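Local coordinates for putative GH105 family protein (PDB 3QWT), which is of unknown function but, as a possible GH105 member with an alpha/alpha toroid fold, probably releases unsaturated uronic acid residues from oligosaccharide ends by hydrolysis, at residues K32-N36 with I332-E337; F115-A119 with W133-W137; E209-W213 with A266-L271; L305-R309 with E375-N379. All blocks are in the same frame, centred on the assembly; numbering follows the deposited sequence.

Interaction 1 (K32-N36 with I332-E337); sequences KVTHN and ISPEGE
Asn36, Val33 and Lys32 on helix 23-37 close over the turn of segment 332-337, a type I beta turn from Ser333 to Gly336. Gly336, with no side chain, lets the backbones come close: its CA lies 4.5 Å from that of Val33. The Asn36 side chain runs down the outgoing arm of the turn. Its CB sits 3.7 Å from Gly336 O, and CG passes beside the carbonyl carbon of Gly336. There the amide divides: OD1 rests against the CB of Glu337 at 3.6 Å, whereas ND2 turns back to donate a weak hydrogen bond to Glu335 O, 3.2 Å away and bent to 146°. With CG anti to the backbone N (chi1 -158°), the amide leans out from the helix over the turn. One helical turn earlier, the Lys32 aliphatic chain lies across the other part of the loop, its CD 3.1 Å from Pro334 O. Val33 CA-H points almost straight at Gly336 O, and Val33 CG2 packs on Ile332 CG2 at 3.8 Å. Within the turn, Ser333 OG accepts from Glu335 N at 3.1 Å, an ST turn. Gln366 of helix 363-377 hydrogen-bonds both Val33 O and Gly336 O, joining the two sides. With one weak direct hydrogen bond, the contact rests largely on apolar atoms laid against peptide groups and on the shared Gln366.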
loop_
_atom_site.group_PDB
_atom_site.type_symbol
_atom_site.label_atom_id
_atom_site.label_comp_id
_atom_site.label_asym_id
_atom_site.label_seq_id
_atom_site.Cartn_x
_atom_site.Cartn_y
_atom_site.Cartn_z
ATOM N N LYS A 32 -25.127 -31.648 -31.062
ATOM C CA LYS A 32 -25.153 -32.038 -32.473
ATOM C C LYS A 32 -24.116 -31.279 -33.317
ATOM O O LYS A 32 -23.496 -31.830 -34.239
ATOM C CB LYS A 32 -26.560 -31.830 -33.058
ATOM C CG LYS A 32 -26.854 -32.662 -34.296
ATOM C CD LYS A 32 -28.043 -32.104 -35.075
ATOM C CE LYS A 32 -29.279 -31.895 -34.193
ATOM N NZ LYS A 32 -30.360 -31.157 -34.916
ATOM N N VAL A 33 -23.949 -30.002 -33.004
ATOM C CA VAL A 33 -22.983 -29.155 -33.680
ATOM C C VAL A 33 -21.555 -29.598 -33.342
ATOM O O VAL A 33 -20.663 -29.579 -34.189
ATOM C CB VAL A 33 -23.252 -27.677 -33.305
ATOM C CG1 VAL A 33 -22.095 -26.766 -33.689
ATOM C CG2 VAL A 33 -24.553 -27.219 -33.966
ATOM N N THR A 34 -21.348 -30.027 -32.104
ATOM C CA THR A 34 -20.035 -30.490 -31.668
ATOM C C THR A 34 -19.701 -31.802 -32.349
ATOM O O THR A 34 -18.585 -31.997 -32.822
ATOM C CB THR A 34 -19.982 -30.663 -30.142
ATOM O OG1 THR A 34 -20.235 -29.399 -29.527
ATOM C CG2 THR A 34 -18.616 -31.153 -29.691
ATOM N N HIS A 35 -20.686 -32.691 -32.411
ATOM C CA HIS A 35 -20.489 -34.001 -33.012
ATOM C C HIS A 35 -20.098 -33.845 -34.475
ATOM O O HIS A 35 -19.221 -34.549 -34.985
ATOM C CB HIS A 35 -21.755 -34.849 -32.890
ATOM C CG HIS A 35 -21.587 -36.246 -33.403
ATOM N ND1 HIS A 35 -22.050 -36.646 -34.642
ATOM C CD2 HIS A 35 -20.989 -37.328 -32.858
ATOM C CE1 HIS A 35 -21.746 -37.914 -34.830
ATOM N NE2 HIS A 35 -21.105 -38.355 -33.763
ATOM N N ASN A 36 -20.746 -32.900 -35.138
ATOM C CA ASN A 36 -20.420 -32.574 -36.516
ATOM C C ASN A 36 -18.950 -32.128 -36.665
ATOM O O ASN A 36 -18.187 -32.701 -37.445
ATOM C CB ASN A 36 -21.398 -31.503 -37.029
ATOM C CG ASN A 36 -21.492 -31.474 -38.537
ATOM O OD1 ASN A 36 -20.764 -30.737 -39.192
ATOM N ND2 ASN A 36 -22.396 -32.279 -39.097
ATOM N N ILE A 332 -28.747 -24.475 -39.023
ATOM C CA ILE A 332 -28.096 -25.684 -38.557
ATOM C C ILE A 332 -28.809 -26.911 -39.148
ATOM O O ILE A 332 -29.999 -27.130 -38.909
ATOM C CB ILE A 332 -28.054 -25.727 -37.026
ATOM C CG1 ILE A 332 -27.328 -24.482 -36.492
ATOM C CG2 ILE A 332 -27.369 -26.992 -36.547
ATOM C CD1 ILE A 332 -27.151 -24.460 -34.983
ATOM N N SER A 333 -28.090 -27.695 -39.948
ATOM C CA SER A 333 -28.705 -28.830 -40.640
ATOM C C SER A 333 -29.047 -29.953 -39.653
ATOM O O SER A 333 -28.619 -29.919 -38.506
ATOM C CB SER A 333 -27.801 -29.331 -41.771
ATOM O OG SER A 333 -27.001 -30.421 -41.356
ATOM N N PRO A 334 -29.857 -30.933 -40.081
ATOM C CA PRO A 334 -30.217 -31.996 -39.135
ATOM C C PRO A 334 -28.996 -32.817 -38.719
ATOM O O PRO A 334 -29.009 -33.467 -37.677
ATOM C CB PRO A 334 -31.213 -32.851 -39.924
ATOM C CG PRO A 334 -31.751 -31.931 -40.976
ATOM C CD PRO A 334 -30.600 -31.045 -41.347
ATOM N N GLU A 335 -27.943 -32.771 -39.527
ATOM C CA GLU A 335 -26.694 -33.442 -39.186
ATOM C C GLU A 335 -25.903 -32.611 -38.186
ATOM O O GLU A 335 -25.027 -33.134 -37.502
ATOM C CB GLU A 335 -25.848 -33.694 -40.439
ATOM C CG GLU A 335 -26.388 -34.780 -41.363
ATOM C CD GLU A 335 -27.832 -34.545 -41.774
ATOM O OE1 GLU A 335 -28.713 -35.302 -41.302
ATOM O OE2 GLU A 335 -28.086 -33.612 -42.571
ATOM N N GLY A 336 -26.215 -31.318 -38.116
ATOM C CA GLY A 336 -25.580 -30.413 -37.172
ATOM C C GLY A 336 -24.578 -29.450 -37.791
ATOM O O GLY A 336 -23.843 -28.779 -37.081
ATOM N N GLU A 337 -24.562 -29.386 -39.117
ATOM C CA GLU A 337 -23.602 -28.585 -39.862
ATOM C C GLU A 337 -24.150 -27.194 -40.044
ATOM O O GLU A 337 -25.289 -27.027 -40.480
ATOM C CB GLU A 337 -23.363 -29.217 -41.238
ATOM C CG GLU A 337 -22.646 -28.332 -42.257
ATOM C CD GLU A 337 -22.480 -29.023 -43.611
ATOM O OE1 GLU A 337 -23.178 -30.034 -43.847
ATOM O OE2 GLU A 337 -21.655 -28.562 -44.435
#

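Interaction 2 (F115-A119 with W133-W137); sequences FLTLA and WLETW
Phe115 of helix 114-125 reaches into the groove between Trp133 and Trp137, two residues one turn apart on helix 131-143. These neighbouring helices of the alpha/alpha toroid run roughly antiparallel, their short segments crossing at -139° with the axes 10.6 Å apart, wide enough to hold large side chains between them. The Phe115 ring is the main bump. Its CE1 lies 3.9 Å from Trp133 CB, and its CE1 and CZ atoms come near Trp133 CE3, obliquely. Phe115 CE2 lies over the face of the Trp137 indole, the two planes 37° apart, an oblique pairing. The exact spacing of this pair is doubtful, because some of its carbons are modelled too close together.

The reciprocal bump is Leu134. With CG anti to the carbonyl carbon (chi1 -60°), the branch is placed so that CD2 enters the hollow of helix 114-125 formed by Phe115, Leu118 and Ala119. That one methyl lies 3.8 Å from Phe115 O, 3.8 Å from Leu118 CD2 and 4.3 Å from Ala119 CB. Leu118 CD2 in turn tucks against Trp133 CB at 3.9 Å, closing the gap between the two bumps.

Further rings extend the cluster: Phe100 stacks on Trp133, and Phe381 of the second subunit meets Trp133 edge-to-face. Trp137 NE1 gives its hydrogen bond to the terminal carboxylate of that same Phe381. No hydrogen bond joins the two segments, so this buried contact relies on complementary apolar shape, while the indole N-H serves the subunit interface.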
loop_
_atom_site.group_PDB
_atom_site.type_symbol
_atom_site.label_atom_id
_atom_site.label_comp_id
_atom_site.label_asym_id
_atom_site.label_seq_id
_atom_site.Cartn_x
_atom_site.Cartn_y
_atom_site.Cartn_z
ATOM N N PHE A 115 -3.707 -21.455 -28.237
ATOM C CA PHE A 115 -3.124 -21.251 -26.909
ATOM C C PHE A 115 -4.005 -20.442 -25.964
ATOM O O PHE A 115 -3.861 -20.525 -24.738
ATOM C CB PHE A 115 -1.685 -20.765 -27.004
ATOM C CG PHE A 115 -0.780 -21.789 -27.614
ATOM C CD1 PHE A 115 -0.372 -22.887 -26.873
ATOM C CD2 PHE A 115 -0.407 -21.700 -28.950
ATOM C CE1 PHE A 115 0.432 -23.856 -27.441
ATOM C CE2 PHE A 115 0.399 -22.663 -29.523
ATOM C CZ PHE A 115 0.822 -23.744 -28.770
ATOM N N LEU A 116 -4.952 -19.710 -26.550
ATOM C CA LEU A 116 -6.036 -19.116 -25.796
ATOM C C LEU A 116 -6.742 -20.178 -24.938
ATOM O O LEU A 116 -6.914 -20.003 -23.734
ATOM C CB LEU A 116 -7.027 -18.430 -26.747
ATOM C CG LEU A 116 -8.307 -17.883 -26.108
ATOM C CD1 LEU A 116 -8.007 -17.014 -24.905
ATOM C CD2 LEU A 116 -9.122 -17.087 -27.134
ATOM N N THR A 117 -7.142 -21.286 -25.555
ATOM C CA THR A 117 -7.872 -22.318 -24.816
ATOM C C THR A 117 -6.965 -23.071 -23.847
ATOM O O THR A 117 -7.368 -23.419 -22.730
ATOM C CB THR A 117 -8.576 -23.278 -25.771
ATOM O OG1 THR A 117 -9.500 -22.535 -26.574
ATOM C CG2 THR A 117 -9.328 -24.363 -25.012
ATOM N N LEU A 118 -5.730 -23.308 -24.272
ATOM C CA LEU A 118 -4.769 -23.968 -23.416
ATOM C C LEU A 118 -4.538 -23.135 -22.155
ATOM O O LEU A 118 -4.396 -23.677 -21.043
ATOM C CB LEU A 118 -3.447 -24.175 -24.151
ATOM C CG LEU A 118 -2.506 -25.107 -23.391
ATOM C CD1 LEU A 118 -3.074 -26.539 -23.253
ATOM C CD2 LEU A 118 -1.116 -25.103 -24.025
ATOM N N ALA A 119 -4.510 -21.818 -22.334
ATOM C CA ALA A 119 -4.307 -20.932 -21.198
ATOM C C ALA A 119 -5.387 -21.187 -20.164
ATOM O O ALA A 119 -5.095 -21.318 -18.982
ATOM C CB ALA A 119 -4.284 -19.445 -21.624
ATOM N N TRP A 133 4.781 -24.630 -23.196
ATOM C CA TRP A 133 4.022 -24.279 -24.398
ATOM C C TRP A 133 3.616 -22.816 -24.370
ATOM O O TRP A 133 3.914 -22.063 -25.297
ATOM C CB TRP A 133 2.773 -25.157 -24.560
ATOM C CG TRP A 133 3.128 -26.533 -24.947
ATOM C CD1 TRP A 133 3.265 -27.612 -24.121
ATOM C CD2 TRP A 133 3.448 -26.989 -26.259
ATOM N NE1 TRP A 133 3.636 -28.708 -24.843
ATOM C CE2 TRP A 133 3.762 -28.357 -26.158
ATOM C CE3 TRP A 133 3.491 -26.375 -27.509
ATOM C CZ2 TRP A 133 4.107 -29.132 -27.263
ATOM C CZ3 TRP A 133 3.844 -27.147 -28.616
ATOM C CH2 TRP A 133 4.145 -28.506 -28.484
ATOM N N LEU A 134 2.949 -22.432 -23.284
ATOM C CA LEU A 134 2.411 -21.082 -23.126
ATOM C C LEU A 134 3.508 -20.031 -23.081
ATOM O O LEU A 134 3.412 -19.009 -23.765
ATOM C CB LEU A 134 1.552 -20.990 -21.866
ATOM C CG LEU A 134 0.347 -21.921 -21.802
ATOM C CD1 LEU A 134 -0.204 -21.916 -20.395
ATOM C CD2 LEU A 134 -0.727 -21.510 -22.795
ATOM N N GLU A 135 4.557 -20.286 -22.293
ATOM C CA GLU A 135 5.673 -19.346 -22.218
ATOM C C GLU A 135 6.367 -19.211 -23.561
ATOM O O GLU A 135 6.685 -18.115 -24.002
ATOM C CB GLU A 135 6.711 -19.759 -21.157
ATOM C CG GLU A 135 6.194 -19.727 -19.748
ATOM C CD GLU A 135 7.286 -19.949 -18.724
ATOM O OE1 GLU A 135 8.276 -20.646 -19.048
ATOM O OE2 GLU A 135 7.155 -19.422 -17.598
ATOM N N THR A 136 6.632 -20.335 -24.205
ATOM C CA THR A 136 7.401 -20.270 -25.430
ATOM C C THR A 136 6.682 -19.466 -26.516
ATOM O O THR A 136 7.285 -18.579 -27.131
ATOM C CB THR A 136 7.771 -21.637 -25.927
ATOM O OG1 THR A 136 8.424 -22.352 -24.864
ATOM C CG2 THR A 136 8.707 -21.502 -27.111
ATOM N N TRP A 137 5.392 -19.737 -26.706
ATOM C CA TRP A 137 4.633 -19.110 -27.788
ATOM C C TRP A 137 4.300 -17.645 -27.501
ATOM O O TRP A 137 4.334 -16.805 -28.402
ATOM C CB TRP A 137 3.357 -19.910 -28.093
ATOM C CG TRP A 137 3.574 -21.172 -28.937
ATOM C CD1 TRP A 137 4.182 -22.325 -28.543
ATOM C CD2 TRP A 137 3.137 -21.391 -30.279
ATOM N NE1 TRP A 137 4.151 -23.250 -29.556
ATOM C CE2 TRP A 137 3.526 -22.694 -30.640
ATOM C CE3 TRP A 137 2.448 -20.608 -31.218
ATOM C CZ2 TRP A 137 3.265 -23.231 -31.890
ATOM C CZ3 TRP A 137 2.188 -21.147 -32.470
ATOM C CH2 TRP A 137 2.597 -22.444 -32.794
#

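Interaction 3 (E209-W213 with A266-L271); sequences ETGLW and AQIAAL
Gly211 O rests on Gln267: Gln267 CA lies 3.3 Å from Gly211 O in a bent CA-H...O contact, and Gln267 CB stands 3.6 Å from the same oxygen. The Trp213 indole, of its own segment, presents its edge in plane with it. In this alpha/alpha toroid the contact lays the loop that follows helix 188-205 along helix 255-272. Gly211 has positive phi (90°), and its bare CA comes to 3.6 Å from Ala266 O, pressing the loop backbone directly on the helix.

An ST turn round Gly211 shapes the loop: Thr210 OG1 accepts from Leu212 N at 3.1 Å while also hydrogen-bonding Asp207. Thr210 O is modelled 2.9 Å from Ala270 CB, unusually close, so the exact spacing is doubtful. Gln267 has CG anti to its backbone N (chi1 -170°) and runs on extended, carrying its amide beyond the loop to helix 231-248, where OE1 bonds to Thr238 and NE2 to Asn234 O. Asn234 also accepts from Trp213 N through its OD1, so both segments are tied to the same residue. No hydrogen bond links them directly.

Leu212 completes the junction by lying over the next helical turn. Its CG rests on Ala270 CB at 3.6 Å, and Leu212 CD2 lies 3.8 Å from Leu271 CG.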
loop_
_atom_site.group_PDB
_atom_site.type_symbol
_atom_site.label_atom_id
_atom_site.label_comp_id
_atom_site.label_asym_id
_atom_site.label_seq_id
_atom_site.Cartn_x
_atom_site.Cartn_y
_atom_site.Cartn_z
ATOM N N GLU A 209 -15.986 6.073 -41.432
ATOM C CA GLU A 209 -17.128 6.435 -42.266
ATOM C C GLU A 209 -18.397 5.629 -41.969
ATOM O O GLU A 209 -19.511 6.158 -42.078
ATOM C CB GLU A 209 -16.776 6.363 -43.753
ATOM C CG GLU A 209 -15.977 7.567 -44.243
ATOM C CD GLU A 209 -15.998 7.713 -45.757
ATOM O OE1 GLU A 209 -15.166 8.489 -46.284
ATOM O OE2 GLU A 209 -16.849 7.057 -46.412
ATOM N N THR A 210 -18.231 4.371 -41.567
ATOM C CA THR A 210 -19.375 3.473 -41.417
ATOM C C THR A 210 -19.473 2.812 -40.054
ATOM O O THR A 210 -20.523 2.308 -39.690
ATOM C CB THR A 210 -19.337 2.343 -42.461
ATOM O OG1 THR A 210 -18.204 1.498 -42.209
ATOM C CG2 THR A 210 -19.224 2.912 -43.851
ATOM N N GLY A 211 -18.380 2.791 -39.303
ATOM C CA GLY A 211 -18.371 2.099 -38.030
ATOM C C GLY A 211 -17.947 0.652 -38.192
ATOM O O GLY A 211 -17.543 -0.011 -37.230
ATOM N N LEU A 212 -18.030 0.155 -39.420
ATOM C CA LEU A 212 -17.559 -1.192 -39.708
ATOM C C LEU A 212 -16.046 -1.155 -39.965
ATOM O O LEU A 212 -15.447 -0.078 -39.984
ATOM C CB LEU A 212 -18.322 -1.783 -40.903
ATOM C CG LEU A 212 -19.838 -1.842 -40.680
ATOM C CD1 LEU A 212 -20.622 -2.129 -41.982
ATOM C CD2 LEU A 212 -20.198 -2.847 -39.581
ATOM N N TRP A 213 -15.440 -2.320 -40.182
ATOM C CA TRP A 213 -13.992 -2.413 -40.366
ATOM C C TRP A 213 -13.564 -2.913 -41.746
ATOM O O TRP A 213 -14.258 -3.708 -42.379
ATOM C CB TRP A 213 -13.398 -3.364 -39.330
ATOM C CG TRP A 213 -13.253 -2.787 -37.962
ATOM C CD1 TRP A 213 -14.183 -2.086 -37.262
ATOM C CD2 TRP A 213 -12.111 -2.913 -37.108
ATOM N NE1 TRP A 213 -13.680 -1.741 -36.021
ATOM C CE2 TRP A 213 -12.413 -2.242 -35.905
ATOM C CE3 TRP A 213 -10.856 -3.515 -37.253
ATOM C CZ2 TRP A 213 -11.503 -2.161 -34.845
ATOM C CZ3 TRP A 213 -9.953 -3.441 -36.204
ATOM C CH2 TRP A 213 -10.280 -2.758 -35.012
ATOM N N ALA A 266 -19.875 1.769 -32.289
ATOM C CA ALA A 266 -19.911 2.227 -33.659
ATOM C C ALA A 266 -20.128 1.030 -34.587
ATOM O O ALA A 266 -20.869 1.124 -35.562
ATOM C CB ALA A 266 -18.630 2.956 -34.007
ATOM N N GLN A 267 -19.494 -0.101 -34.277
ATOM C CA GLN A 267 -19.680 -1.285 -35.113
ATOM C C GLN A 267 -21.083 -1.866 -34.975
ATOM O O GLN A 267 -21.743 -2.136 -35.960
ATOM C CB GLN A 267 -18.653 -2.387 -34.836
ATOM C CG GLN A 267 -18.727 -3.503 -35.895
ATOM C CD GLN A 267 -17.976 -4.760 -35.507
ATOM O OE1 GLN A 267 -18.205 -5.332 -34.437
ATOM N NE2 GLN A 267 -17.078 -5.204 -36.380
ATOM N N ILE A 268 -21.522 -2.077 -33.745
ATOM C CA ILE A 268 -22.803 -2.715 -33.507
ATOM C C ILE A 268 -23.935 -1.875 -34.133
ATOM O O ILE A 268 -24.833 -2.406 -34.788
ATOM C CB ILE A 268 -22.975 -3.021 -32.002
ATOM C CG1 ILE A 268 -21.977 -4.124 -31.579
ATOM C CG2 ILE A 268 -24.372 -3.429 -31.676
ATOM C CD1 ILE A 268 -22.223 -4.751 -30.182
ATOM N N ALA A 269 -23.856 -0.558 -34.003
ATOM C CA ALA A 269 -24.846 0.308 -34.646
ATOM C C ALA A 269 -24.855 0.110 -36.158
ATOM O O ALA A 269 -25.925 0.040 -36.778
ATOM C CB ALA A 269 -24.605 1.795 -34.290
ATOM N N ALA A 270 -23.671 0.019 -36.759
ATOM C CA ALA A 270 -23.596 -0.149 -38.214
ATOM C C ALA A 270 -24.096 -1.528 -38.657
ATOM O O ALA A 270 -24.644 -1.691 -39.762
ATOM C CB ALA A 270 -22.201 0.099 -38.708
ATOM N N LEU A 271 -23.915 -2.510 -37.785
ATOM C CA LEU A 271 -24.335 -3.875 -38.071
ATOM C C LEU A 271 -25.844 -3.973 -37.975
ATOM O O LEU A 271 -26.480 -4.708 -38.725
ATOM C CB LEU A 271 -23.694 -4.852 -37.083
ATOM C CG LEU A 271 -22.228 -5.204 -37.339
ATOM C CD1 LEU A 271 -21.581 -5.767 -36.086
ATOM C CD2 LEU A 271 -22.111 -6.201 -38.503
#

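Interaction 4 (L305-R309 with E375-N379); sequences LKAVR and EYLRN
Arg309 grips the Glu375 carboxylate side-on. NE donates to OE2 of Glu375 at 2.7 Å, and Arg309 NH2 donates to Glu375 OE1 at 2.8 Å; both oxygens use their syn lone pairs. The two flat groups are almost coplanar, 13° apart, which makes this a bidentate, side-on salt bridge joining helix 294-309 to helix 363-377. Glu375 reaches it by bending at chi2 (65°), which brings the carboxylate round to the arginine, while its CG packs 3.4 Å from Leu305 CB. Arg378 NE lies over one face of the Arg309 guanidinium, toward the rim and 3.2 Å from Arg309 CZ, the planes 32° apart; the facing nitrogens are donors, without a hydrogen bond. Across the carboxylate, Lys306 lays its CB and CG. Leu305 CD1 meets Tyr376 CB at 4.0 Å and approaches the ring at its edge. Farther out, Lys306 NZ goes to Asp243 and Glu246, Arg378 NH1 forms a salt bridge with Glu135 of the fourth subunit, and Arg309 NH2 also binds a glycerol, probably from crystallisation. Two acids, Glu375 here and Glu135 across the interface, probably offset the two arginine charges, consistent with guanidinium groups lying so close.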
loop_
_atom_site.group_PDB
_atom_site.type_symbol
_atom_site.label_atom_id
_atom_site.label_comp_id
_atom_site.label_asym_id
_atom_site.label_seq_id
_atom_site.Cartn_x
_atom_site.Cartn_y
_atom_site.Cartn_z
ATOM N N LEU A 305 -24.819 -10.131 -28.153
ATOM C CA LEU A 305 -25.412 -10.678 -26.943
ATOM C C LEU A 305 -24.587 -10.317 -25.721
ATOM O O LEU A 305 -25.119 -9.851 -24.722
ATOM C CB LEU A 305 -25.513 -12.196 -27.040
ATOM C CG LEU A 305 -26.700 -12.754 -27.807
ATOM C CD1 LEU A 305 -26.571 -14.269 -27.984
ATOM C CD2 LEU A 305 -27.976 -12.380 -27.073
ATOM N N LYS A 306 -23.282 -10.549 -25.800
ATOM C CA LYS A 306 -22.421 -10.344 -24.645
ATOM C C LYS A 306 -22.321 -8.858 -24.317
ATOM O O LYS A 306 -22.326 -8.473 -23.156
ATOM C CB LYS A 306 -21.034 -10.942 -24.878
ATOM C CG LYS A 306 -20.196 -11.012 -23.602
ATOM C CD LYS A 306 -18.889 -11.737 -23.841
ATOM C CE LYS A 306 -18.069 -11.819 -22.562
ATOM N NZ LYS A 306 -17.124 -12.949 -22.644
ATOM N N ALA A 307 -22.263 -8.026 -25.349
ATOM C CA ALA A 307 -22.176 -6.592 -25.141
ATOM C C ALA A 307 -23.464 -6.061 -24.504
ATOM O O ALA A 307 -23.441 -5.082 -23.759
ATOM C CB ALA A 307 -21.860 -5.876 -26.442
ATOM N N VAL A 308 -24.589 -6.707 -24.774
ATOM C CA VAL A 308 -25.810 -6.289 -24.108
ATOM C C VAL A 308 -25.737 -6.761 -22.657
ATOM O O VAL A 308 -25.955 -5.990 -21.712
ATOM C CB VAL A 308 -27.090 -6.832 -24.789
ATOM C CG1 VAL A 308 -28.297 -6.639 -23.878
ATOM C CG2 VAL A 308 -27.334 -6.141 -26.138
ATOM N N ARG A 309 -25.413 -8.034 -22.478
ATOM C CA ARG A 309 -25.321 -8.564 -21.138
ATOM C C ARG A 309 -24.409 -7.710 -20.248
ATOM O O ARG A 309 -24.771 -7.393 -19.112
ATOM C CB ARG A 309 -24.835 -9.999 -21.153
ATOM C CG ARG A 309 -24.277 -10.406 -19.805
ATOM C CD ARG A 309 -24.214 -11.894 -19.688
ATOM N NE ARG A 309 -23.173 -12.483 -20.514
ATOM C CZ ARG A 309 -21.999 -12.896 -20.040
ATOM N NH1 ARG A 309 -21.719 -12.752 -18.743
ATOM N NH2 ARG A 309 -21.107 -13.451 -20.859
ATOM N N GLU A 375 -23.697 -18.210 -25.280
ATOM C CA GLU A 375 -24.044 -16.927 -24.709
ATOM C C GLU A 375 -25.576 -16.809 -24.634
ATOM O O GLU A 375 -26.126 -16.263 -23.672
ATOM C CB GLU A 375 -23.397 -15.792 -25.514
ATOM C CG GLU A 375 -23.796 -14.383 -25.080
ATOM C CD GLU A 375 -23.334 -13.996 -23.671
ATOM O OE1 GLU A 375 -22.244 -14.408 -23.257
ATOM O OE2 GLU A 375 -24.057 -13.249 -22.977
ATOM N N TYR A 376 -26.271 -17.354 -25.628
ATOM C CA TYR A 376 -27.729 -17.279 -25.640
ATOM C C TYR A 376 -28.347 -18.115 -24.514
ATOM O O TYR A 376 -29.408 -17.767 -23.976
ATOM C CB TYR A 376 -28.276 -17.715 -26.995
ATOM C CG TYR A 376 -29.743 -17.377 -27.205
ATOM C CD1 TYR A 376 -30.713 -18.381 -27.230
ATOM C CD2 TYR A 376 -30.155 -16.060 -27.389
ATOM C CE1 TYR A 376 -32.036 -18.088 -27.424
ATOM C CE2 TYR A 376 -31.498 -15.754 -27.589
ATOM C CZ TYR A 376 -32.432 -16.777 -27.604
ATOM O OH TYR A 376 -33.770 -16.503 -27.799
ATOM N N LEU A 377 -27.669 -19.207 -24.156
ATOM C CA LEU A 377 -28.076 -20.043 -23.029
ATOM C C LEU A 377 -28.121 -19.276 -21.714
ATOM O O LEU A 377 -28.866 -19.645 -20.809
ATOM C CB LEU A 377 -27.155 -21.258 -22.876
ATOM C CG LEU A 377 -27.620 -22.525 -23.613
ATOM C CD1 LEU A 377 -26.613 -23.643 -23.434
ATOM C CD2 LEU A 377 -29.004 -22.980 -23.150
ATOM N N ARG A 378 -27.326 -18.220 -21.594
ATOM C CA ARG A 378 -27.350 -17.426 -20.363
ATOM C C ARG A 378 -28.732 -16.836 -20.123
ATOM O O ARG A 378 -29.129 -16.634 -18.981
ATOM C CB ARG A 378 -26.280 -16.334 -20.362
ATOM C CG ARG A 378 -24.860 -16.865 -20.194
ATOM C CD ARG A 378 -23.874 -15.715 -20.065
ATOM N NE ARG A 378 -23.945 -15.077 -18.752
ATOM C CZ ARG A 378 -23.331 -15.543 -17.666
ATOM N NH1 ARG A 378 -23.435 -14.907 -16.502
ATOM N NH2 ARG A 378 -22.608 -16.655 -17.746
ATOM N N ASN A 379 -29.466 -16.580 -21.200
ATOM C CA ASN A 379 -30.878 -16.193 -21.085
ATOM C C ASN A 379 -31.766 -17.229 -20.384
ATOM O O ASN A 379 -32.907 -16.931 -20.029
ATOM C CB ASN A 379 -31.474 -15.856 -22.454
ATOM C CG ASN A 379 -31.040 -14.500 -22.953
ATOM O OD1 ASN A 379 -30.625 -13.649 -22.178
ATOM N ND2 ASN A 379 -31.140 -14.289 -24.256
#

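Overall arrangement
Interactions 2 and 3 are buried, on opposite sides of the chain's centre, and neither has a direct hydrogen bond between its segments. Interaction 2 interlocks large side chains of two helices; interaction 3 presses a loop backbone onto a helix. Interactions 1 and 4 are only partly buried and more polar, the first weakly so, the second through a strong ion pair. Both involve helix 363-377, which contributes a segment to interaction 4 and touches both segments of interaction 1. Interactions 3 and 4 touch where Ile268 CD1 meets Ala307 CB at 3.9 Å, between consecutive helices. Within one chain interactions 2 and 4 have their nearest atoms about 10 Å apart, yet a Glu135-Arg378 pair, weak at one interface, connects the same regions between subunits.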